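Local coordinates for protein cytosolic IMP-GMP specific 5'-nucleotidase (Legionella pneumophila subsp. pneumophila, PDB 4OHF) that probably removes the 5'-phosphate from purine nucleotides such as IMP and GMP, using a magnesium-dependent active site of the HAD type, at residues B[342-347]-B[392-397]; B[335-340]-B[400-405]. One frame throughout, in Å; residues are numbered along the deposited sequence.

Interaction 1: B[342-347]-B[392-397]; sequences KKIGEA and SRLLQE
L394 reaches across from helix 374-399 and sets its forked end against K343 of helix 338-367. Its two methyls sit astride one methylene: CD1 and CD2 of L394 each lie 3.5 Å from K343 CG. The two side chains cross at about a right angle, and it is the aliphatic root of the lysine, CB and CG, that touches. K343 CG is swung anti to the backbone N (chi1 -157°), beside its own carbonyl, and from there the chain bends at every further torsion. The ammonium ends up near the acid of E397 without touching it, NZ to OE1 being 6.4 Å; any attraction between them would be long-range.

I344 meets L394 nearer its root. These two side chains run past each other in opposite directions, with I344 CG1 3.7 Å from L394 CB, and I344 CD1 reaches the carbonyl oxygen of L394, 3.7 Å away. That same methyl meets L395 CD2 at 3.7 Å, this time with the chains crossing nearly square. A turn further along, A347 adds a looser touch, its CB 4.2 Å from L394 CD1, while also resting on Q390 and I391.

The buried part of the seam is thus I344 and A347, with the lysine and L395 at its exposed margins; no hydrogen bond joins the two segments. The axes lie 9.7 Å apart and run at 159°, close to antiparallel: two long helices packed lengthwise as an antiparallel helical hairpin that projects from the HAD-like body.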
ATOM      1  N   LYS B 342       2.281 -12.653  45.380  1.00 52.18           N
ATOM      2  CA  LYS B 342       1.390 -13.606  46.020  1.00 54.42           C
ATOM      3  C   LYS B 342       0.358 -12.843  46.834  1.00 53.87           C
ATOM      4  O   LYS B 342      -0.825 -13.170  46.817  1.00 53.57           O
ATOM      5  CB  LYS B 342       2.189 -14.546  46.932  1.00 55.29           C
ATOM      6  CG  LYS B 342       3.170 -15.444  46.177  1.00 58.67           C
ATOM      7  CD  LYS B 342       3.997 -16.309  47.124  1.00 61.12           C
ATOM      8  CE  LYS B 342       5.057 -17.117  46.381  1.00 61.59           C
ATOM      9  NZ  LYS B 342       5.988 -17.799  47.329  1.00 61.02           N
ATOM     10  N   LYS B 343       0.823 -11.817  47.537  1.00 55.12           N
ATOM     11  CA  LYS B 343      -0.037 -10.992  48.377  1.00 56.92           C
ATOM     12  C   LYS B 343      -1.128 -10.383  47.517  1.00 56.72           C
ATOM     13  O   LYS B 343      -2.296 -10.337  47.913  1.00 55.68           O
ATOM     14  CB  LYS B 343       0.777  -9.874  49.032  1.00 59.69           C
ATOM     15  CG  LYS B 343       0.157  -9.302  50.300  1.00 61.93           C
ATOM     16  CD  LYS B 343       0.220 -10.320  51.433  1.00 64.10           C
ATOM     17  CE  LYS B 343       1.670 -10.704  51.733  1.00 64.25           C
ATOM     18  NZ  LYS B 343       2.490  -9.499  52.048  1.00 61.91           N
ATOM     19  N   ILE B 344      -0.738  -9.922  46.334  1.00 56.55           N
ATOM     20  CA  ILE B 344      -1.681  -9.320  45.406  1.00 56.48           C
ATOM     21  C   ILE B 344      -2.673 -10.363  44.885  1.00 57.06           C
ATOM     22  O   ILE B 344      -3.825 -10.047  44.599  1.00 57.09           O
ATOM     23  CB  ILE B 344      -0.936  -8.653  44.241  1.00 54.75           C
ATOM     24  CG1 ILE B 344      -0.046  -7.535  44.797  1.00 54.95           C
ATOM     25  CG2 ILE B 344      -1.930  -8.096  43.232  1.00 54.36           C
ATOM     26  CD1 ILE B 344       0.710  -6.717  43.743  1.00 54.30           C
ATOM     27  N   GLY B 345      -2.232 -11.610  44.785  1.00 57.38           N
ATOM     28  CA  GLY B 345      -3.117 -12.662  44.320  1.00 58.85           C
ATOM     29  C   GLY B 345      -4.198 -13.000  45.336  1.00 59.54           C
ATOM     30  O   GLY B 345      -5.377 -13.091  44.988  1.00 60.24           O
ATOM     31  N   GLU B 346      -3.800 -13.193  46.594  1.00 60.20           N
ATOM     32  CA  GLU B 346      -4.748 -13.517  47.664  1.00 60.48           C
ATOM     33  C   GLU B 346      -5.753 -12.385  47.830  1.00 60.06           C
ATOM     34  O   GLU B 346      -6.919 -12.621  48.131  1.00 61.29           O
ATOM     35  CB  GLU B 346      -4.022 -13.725  49.000  1.00 61.44           C
ATOM     36  CG  GLU B 346      -3.036 -14.891  49.030  1.00 66.32           C
ATOM     37  CD  GLU B 346      -2.097 -14.861  50.251  1.00 68.86           C
ATOM     38  OE1 GLU B 346      -1.147 -15.677  50.291  1.00 68.33           O
ATOM     39  OE2 GLU B 346      -2.304 -14.018  51.161  1.00 69.75           O
ATOM     40  N   ALA B 347      -5.283 -11.155  47.635  1.00 59.66           N
ATOM     41  CA  ALA B 347      -6.110  -9.968  47.774  1.00 58.11           C
ATOM     42  C   ALA B 347      -7.095  -9.833  46.629  1.00 57.56           C
ATOM     43  O   ALA B 347      -8.220  -9.387  46.819  1.00 57.36           O
ATOM     44  CB  ALA B 347      -5.230  -8.728  47.847  1.00 57.56           C
ATOM     45  N   SER B 392      -4.478  -1.522  46.001  1.00 51.84           N
ATOM     46  CA  SER B 392      -3.916  -0.353  45.333  1.00 52.73           C
ATOM     47  C   SER B 392      -2.530  -0.043  45.886  1.00 52.65           C
ATOM     48  O   SER B 392      -1.625   0.388  45.150  1.00 51.17           O
ATOM     49  CB  SER B 392      -4.849   0.848  45.520  1.00 54.25           C
ATOM     50  OG  SER B 392      -4.609   1.830  44.529  1.00 56.90           O
ATOM     51  N   ARG B 393      -2.374  -0.275  47.188  1.00 52.51           N
ATOM     52  CA  ARG B 393      -1.109  -0.045  47.871  1.00 52.36           C
ATOM     53  C   ARG B 393      -0.145  -1.186  47.552  1.00 51.85           C
ATOM     54  O   ARG B 393       1.018  -0.939  47.232  1.00 53.71           O
ATOM     55  CB  ARG B 393      -1.338   0.088  49.386  1.00 52.97           C
ATOM     56  CG  ARG B 393      -2.440   1.095  49.723  1.00 54.18           C
ATOM     57  CD  ARG B 393      -2.020   2.164  50.718  1.00 52.25           C
ATOM     58  NE  ARG B 393      -2.562   1.910  52.046  1.00 51.50           N
ATOM     59  CZ  ARG B 393      -3.145   2.830  52.807  1.00 50.92           C
ATOM     60  NH1 ARG B 393      -3.266   4.079  52.380  1.00 49.79           N
ATOM     61  NH2 ARG B 393      -3.619   2.496  53.996  1.00 51.85           N
ATOM     62  N   LEU B 394      -0.619  -2.429  47.625  1.00 50.55           N
ATOM     63  CA  LEU B 394       0.230  -3.571  47.292  1.00 49.64           C
ATOM     64  C   LEU B 394       0.784  -3.409  45.877  1.00 50.70           C
ATOM     65  O   LEU B 394       1.934  -3.741  45.622  1.00 51.92           O
ATOM     66  CB  LEU B 394      -0.553  -4.880  47.386  1.00 49.67           C
ATOM     67  CG  LEU B 394      -0.694  -5.507  48.774  1.00 49.33           C
ATOM     68  CD1 LEU B 394      -1.633  -6.688  48.705  1.00 49.53           C
ATOM     69  CD2 LEU B 394       0.671  -5.951  49.278  1.00 50.17           C
ATOM     70  N   LEU B 395      -0.031  -2.895  44.957  1.00 50.49           N
ATOM     71  CA  LEU B 395       0.425  -2.688  43.590  1.00 51.88           C
ATOM     72  C   LEU B 395       1.579  -1.681  43.553  1.00 52.93           C
ATOM     73  O   LEU B 395       2.635  -1.979  42.999  1.00 52.63           O
ATOM     74  CB  LEU B 395      -0.728  -2.210  42.693  1.00 51.94           C
ATOM     75  CG  LEU B 395      -1.887  -3.188  42.420  1.00 53.26           C
ATOM     76  CD1 LEU B 395      -2.974  -2.486  41.608  1.00 51.53           C
ATOM     77  CD2 LEU B 395      -1.386  -4.421  41.692  1.00 50.63           C
ATOM     78  N   GLN B 396       1.376  -0.496  44.134  1.00 54.34           N
ATOM     79  CA  GLN B 396       2.414   0.546  44.188  1.00 54.26           C
ATOM     80  C   GLN B 396       3.723  -0.064  44.703  1.00 53.09           C
ATOM     81  O   GLN B 396       4.816   0.278  44.259  1.00 51.77           O
ATOM     82  CB  GLN B 396       1.976   1.687  45.123  1.00 56.88           C
ATOM     83  CG  GLN B 396       3.144   2.483  45.720  1.00 62.71           C
ATOM     84  CD  GLN B 396       2.757   3.363  46.920  1.00 66.63           C
ATOM     85  OE1 GLN B 396       2.128   2.899  47.884  1.00 67.15           O
ATOM     86  NE2 GLN B 396       3.152   4.634  46.869  1.00 67.00           N
ATOM     87  N   GLU B 397       3.585  -0.974  45.656  1.00 53.55           N
ATOM     88  CA  GLU B 397       4.715  -1.668  46.253  1.00 52.09           C
ATOM     89  C   GLU B 397       5.370  -2.590  45.228  1.00 51.94           C
ATOM     90  O   GLU B 397       6.603  -2.734  45.186  1.00 50.90           O
ATOM     91  CB  GLU B 397       4.222  -2.481  47.435  1.00 52.10           C
ATOM     92  CG  GLU B 397       5.244  -3.392  48.031  1.00 55.09           C
ATOM     93  CD  GLU B 397       5.321  -3.211  49.514  1.00 57.63           C
ATOM     94  OE1 GLU B 397       4.368  -3.631  50.222  1.00 54.35           O
ATOM     95  OE2 GLU B 397       6.335  -2.621  49.964  1.00 61.18           O
TER

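Interaction 2: B[335-340]-B[400-405]; sequences IRALPI and SFYNPK
F401 packs against A337 where helix 327-336 breaks and helix 338-367 begins, at the base of the long antiparallel helical hairpin; the loop after helix 374-399 supplies the aromatic. Starting at the root, F401 CB lies 4.0 Å from A337 CB. CG comes closer to the same methyl, 3.6 Å, and CD1 stays beside it. Chi1 of -68° puts CG beside the backbone N and chi2 of 91° turns the ring flat toward the alanine: A337 CA stands 3.8 Å from the ring centroid and only 4° off the normal, a CH-pi contact over the face.

Further out the two sides of the ring meet different residues. CE1 reaches CG1 of I340, in the first turn of helix 338-367, at 4.0 Å; I340 also leans on L394, E397 and Q398 of the hairpin's second helix. Across the ring, CD2 lies 3.7 Å from R336 CB, and CE2 is near it too.

The backbone is held separately, F401 O accepting a hydrogen bond from S333 OG. Further along the loop, N403 ND2 and K405 NZ bond to the carbonyls of D66 and D67. Y402 tucks beneath its neighbour, F401 CB lying over one face of its ring, and brings its hydroxyl, weakly bonded to E341 OE2, to the alanine: Y402 OH is 3.9 Å from A337 CB.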
ATOM      1  N   ILE B 335      11.382 -12.348  40.958  1.00 45.09           N
ATOM      2  CA  ILE B 335      11.682 -13.184  42.104  1.00 45.00           C
ATOM      3  C   ILE B 335      11.658 -12.336  43.375  1.00 46.67           C
ATOM      4  O   ILE B 335      11.151 -12.754  44.410  1.00 47.69           O
ATOM      5  CB  ILE B 335      13.074 -13.810  41.972  1.00 45.18           C
ATOM      6  CG1 ILE B 335      13.163 -14.604  40.670  1.00 45.11           C
ATOM      7  CG2 ILE B 335      13.367 -14.677  43.193  1.00 43.49           C
ATOM      8  CD1 ILE B 335      14.495 -15.291  40.444  1.00 44.90           C
ATOM      9  N   ARG B 336      12.228 -11.141  43.292  1.00 48.45           N
ATOM     10  CA  ARG B 336      12.271 -10.229  44.425  1.00 48.86           C
ATOM     11  C   ARG B 336      10.891  -9.687  44.723  1.00 48.53           C
ATOM     12  O   ARG B 336      10.670  -9.066  45.762  1.00 49.86           O
ATOM     13  CB  ARG B 336      13.206  -9.064  44.123  1.00 48.06           C
ATOM     14  CG  ARG B 336      14.561  -9.146  44.820  1.00 52.41           C
ATOM     15  CD  ARG B 336      15.649  -8.553  43.937  1.00 54.32           C
ATOM     16  NE  ARG B 336      15.141  -7.440  43.143  1.00 57.25           N
ATOM     17  CZ  ARG B 336      15.687  -7.012  42.006  1.00 59.91           C
ATOM     18  NH1 ARG B 336      16.777  -7.605  41.515  1.00 59.01           N
ATOM     19  NH2 ARG B 336      15.131  -5.998  41.350  1.00 59.92           N
ATOM     20  N   ALA B 337       9.954  -9.929  43.816  1.00 47.83           N
ATOM     21  CA  ALA B 337       8.611  -9.409  43.981  1.00 47.50           C
ATOM     22  C   ALA B 337       7.625 -10.515  44.289  1.00 47.39           C
ATOM     23  O   ALA B 337       6.435 -10.255  44.531  1.00 47.87           O
ATOM     24  CB  ALA B 337       8.189  -8.648  42.718  1.00 43.97           C
ATOM     25  N   LEU B 338       8.120 -11.747  44.292  1.00 46.31           N
ATOM     26  CA  LEU B 338       7.262 -12.891  44.565  1.00 46.77           C
ATOM     27  C   LEU B 338       6.357 -12.711  45.775  1.00 46.14           C
ATOM     28  O   LEU B 338       5.140 -12.689  45.645  1.00 47.49           O
ATOM     29  CB  LEU B 338       8.093 -14.160  44.732  1.00 46.53           C
ATOM     30  CG  LEU B 338       8.129 -15.081  43.501  1.00 47.35           C
ATOM     31  CD1 LEU B 338       8.818 -16.378  43.897  1.00 46.34           C
ATOM     32  CD2 LEU B 338       6.720 -15.383  42.999  1.00 42.23           C
ATOM     33  N   PRO B 339       6.935 -12.560  46.966  1.00 46.31           N
ATOM     34  CA  PRO B 339       6.045 -12.393  48.109  1.00 46.15           C
ATOM     35  C   PRO B 339       4.936 -11.358  47.885  1.00 47.80           C
ATOM     36  O   PRO B 339       3.799 -11.584  48.300  1.00 49.35           O
ATOM     37  CB  PRO B 339       7.003 -12.026  49.241  1.00 45.73           C
ATOM     38  CG  PRO B 339       8.150 -11.375  48.532  1.00 47.34           C
ATOM     39  CD  PRO B 339       8.328 -12.228  47.321  1.00 46.75           C
ATOM     40  N   ILE B 340       5.241 -10.237  47.236  1.00 47.70           N
ATOM     41  CA  ILE B 340       4.204  -9.239  46.990  1.00 49.22           C
ATOM     42  C   ILE B 340       3.221  -9.728  45.918  1.00 50.06           C
ATOM     43  O   ILE B 340       2.018  -9.490  46.014  1.00 49.85           O
ATOM     44  CB  ILE B 340       4.796  -7.878  46.539  1.00 49.43           C
ATOM     45  CG1 ILE B 340       5.484  -7.178  47.712  1.00 51.09           C
ATOM     46  CG2 ILE B 340       3.688  -6.968  46.033  1.00 46.66           C
ATOM     47  CD1 ILE B 340       4.509  -6.584  48.742  1.00 52.13           C
ATOM     48  N   SER B 400       7.880  -0.851  42.707  1.00 45.41           N
ATOM     49  CA  SER B 400       9.231  -0.527  43.136  1.00 44.22           C
ATOM     50  C   SER B 400      10.277  -1.596  42.770  1.00 43.52           C
ATOM     51  O   SER B 400      11.480  -1.337  42.894  1.00 42.57           O
ATOM     52  CB  SER B 400       9.258  -0.282  44.645  1.00 44.03           C
ATOM     53  OG  SER B 400       8.821  -1.425  45.360  1.00 43.78           O
ATOM     54  N   PHE B 401       9.827  -2.783  42.338  1.00 41.59           N
ATOM     55  CA  PHE B 401      10.749  -3.854  41.942  1.00 40.11           C
ATOM     56  C   PHE B 401      11.174  -3.755  40.470  1.00 39.17           C
ATOM     57  O   PHE B 401      12.099  -4.433  40.036  1.00 37.88           O
ATOM     58  CB  PHE B 401      10.127  -5.235  42.168  1.00 42.01           C
ATOM     59  CG  PHE B 401       9.925  -5.587  43.611  1.00 44.49           C
ATOM     60  CD1 PHE B 401       8.726  -5.281  44.258  1.00 46.05           C
ATOM     61  CD2 PHE B 401      10.942  -6.198  44.340  1.00 43.03           C
ATOM     62  CE1 PHE B 401       8.555  -5.584  45.616  1.00 46.17           C
ATOM     63  CE2 PHE B 401      10.774  -6.497  45.691  1.00 43.04           C
ATOM     64  CZ  PHE B 401       9.588  -6.194  46.330  1.00 42.70           C
ATOM     65  N   TYR B 402      10.499  -2.899  39.713  1.00 38.67           N
ATOM     66  CA  TYR B 402      10.803  -2.733  38.303  1.00 39.48           C
ATOM     67  C   TYR B 402      11.075  -1.272  37.992  1.00 40.18           C
ATOM     68  O   TYR B 402      10.863  -0.404  38.837  1.00 43.39           O
ATOM     69  CB  TYR B 402       9.626  -3.229  37.459  1.00 39.29           C
ATOM     70  CG  TYR B 402       9.166  -4.620  37.837  1.00 39.34           C
ATOM     71  CD1 TYR B 402       9.935  -5.734  37.515  1.00 38.56           C
ATOM     72  CD2 TYR B 402       7.968  -4.819  38.519  1.00 37.71           C
ATOM     73  CE1 TYR B 402       9.526  -7.015  37.852  1.00 39.03           C
ATOM     74  CE2 TYR B 402       7.545  -6.110  38.871  1.00 40.58           C
ATOM     75  CZ  TYR B 402       8.337  -7.207  38.526  1.00 39.59           C
ATOM     76  OH  TYR B 402       7.940  -8.493  38.824  1.00 37.88           O
ATOM     77  N   ASN B 403      11.546  -1.017  36.776  1.00 38.89           N
ATOM     78  CA  ASN B 403      11.850   0.324  36.312  1.00 39.81           C
ATOM     79  C   ASN B 403      10.703   1.279  36.681  1.00 41.22           C
ATOM     80  O   ASN B 403       9.560   1.086  36.259  1.00 41.92           O
ATOM     81  CB  ASN B 403      12.070   0.275  34.794  1.00 37.84           C
ATOM     82  CG  ASN B 403      12.281   1.643  34.196  1.00 38.29           C
ATOM     83  OD1 ASN B 403      11.344   2.442  34.117  1.00 37.98           O
ATOM     84  ND2 ASN B 403      13.519   1.933  33.781  1.00 34.64           N
ATOM     85  N   PRO B 404      10.990   2.315  37.489  1.00 41.15           N
ATOM     86  CA  PRO B 404       9.957   3.273  37.904  1.00 39.91           C
ATOM     87  C   PRO B 404       9.105   3.938  36.822  1.00 38.89           C
ATOM     88  O   PRO B 404       7.905   4.142  37.015  1.00 38.66           O
ATOM     89  CB  PRO B 404      10.737   4.289  38.756  1.00 40.68           C
ATOM     90  CG  PRO B 404      12.156   4.116  38.352  1.00 40.71           C
ATOM     91  CD  PRO B 404      12.278   2.635  38.126  1.00 41.93           C
ATOM     92  N   LYS B 405       9.706   4.273  35.686  1.00 36.50           N
ATOM     93  CA  LYS B 405       8.947   4.900  34.621  1.00 35.77           C
ATOM     94  C   LYS B 405       8.175   3.937  33.720  1.00 36.98           C
ATOM     95  O   LYS B 405       7.059   4.244  33.289  1.00 37.17           O
ATOM     96  CB  LYS B 405       9.872   5.732  33.727  1.00 35.42           C
ATOM     97  CG  LYS B 405      10.476   6.970  34.388  1.00 37.54           C
ATOM     98  CD  LYS B 405      11.528   7.657  33.491  1.00 38.43           C
ATOM     99  CE  LYS B 405      10.917   8.360  32.284  1.00 38.98           C
ATOM    100  NZ  LYS B 405      11.952   9.039  31.411  1.00 41.33           N
TER

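Overall arrangement
Both contacts tie helix 338-367 to the chain that returns to it: interaction 1 in the last turns of helix 374-399, interaction 2 just beyond its end, their centres about 11 Å apart. I340 connects them, since it belongs to interaction 2 yet also packs on L394 and E397. Each is partly buried, and neither reaches the magnesium or GMP sites. Interaction 1 is a seam of branched aliphatic chains edged by a lysine, on the protruding arm; interaction 2, nearer the centre of the chain, relies on an aromatic face against a helix break. The second subunit lies beside both: its L463 packs on K342 and L338, its I459 on I335, residues taking no part in either contact.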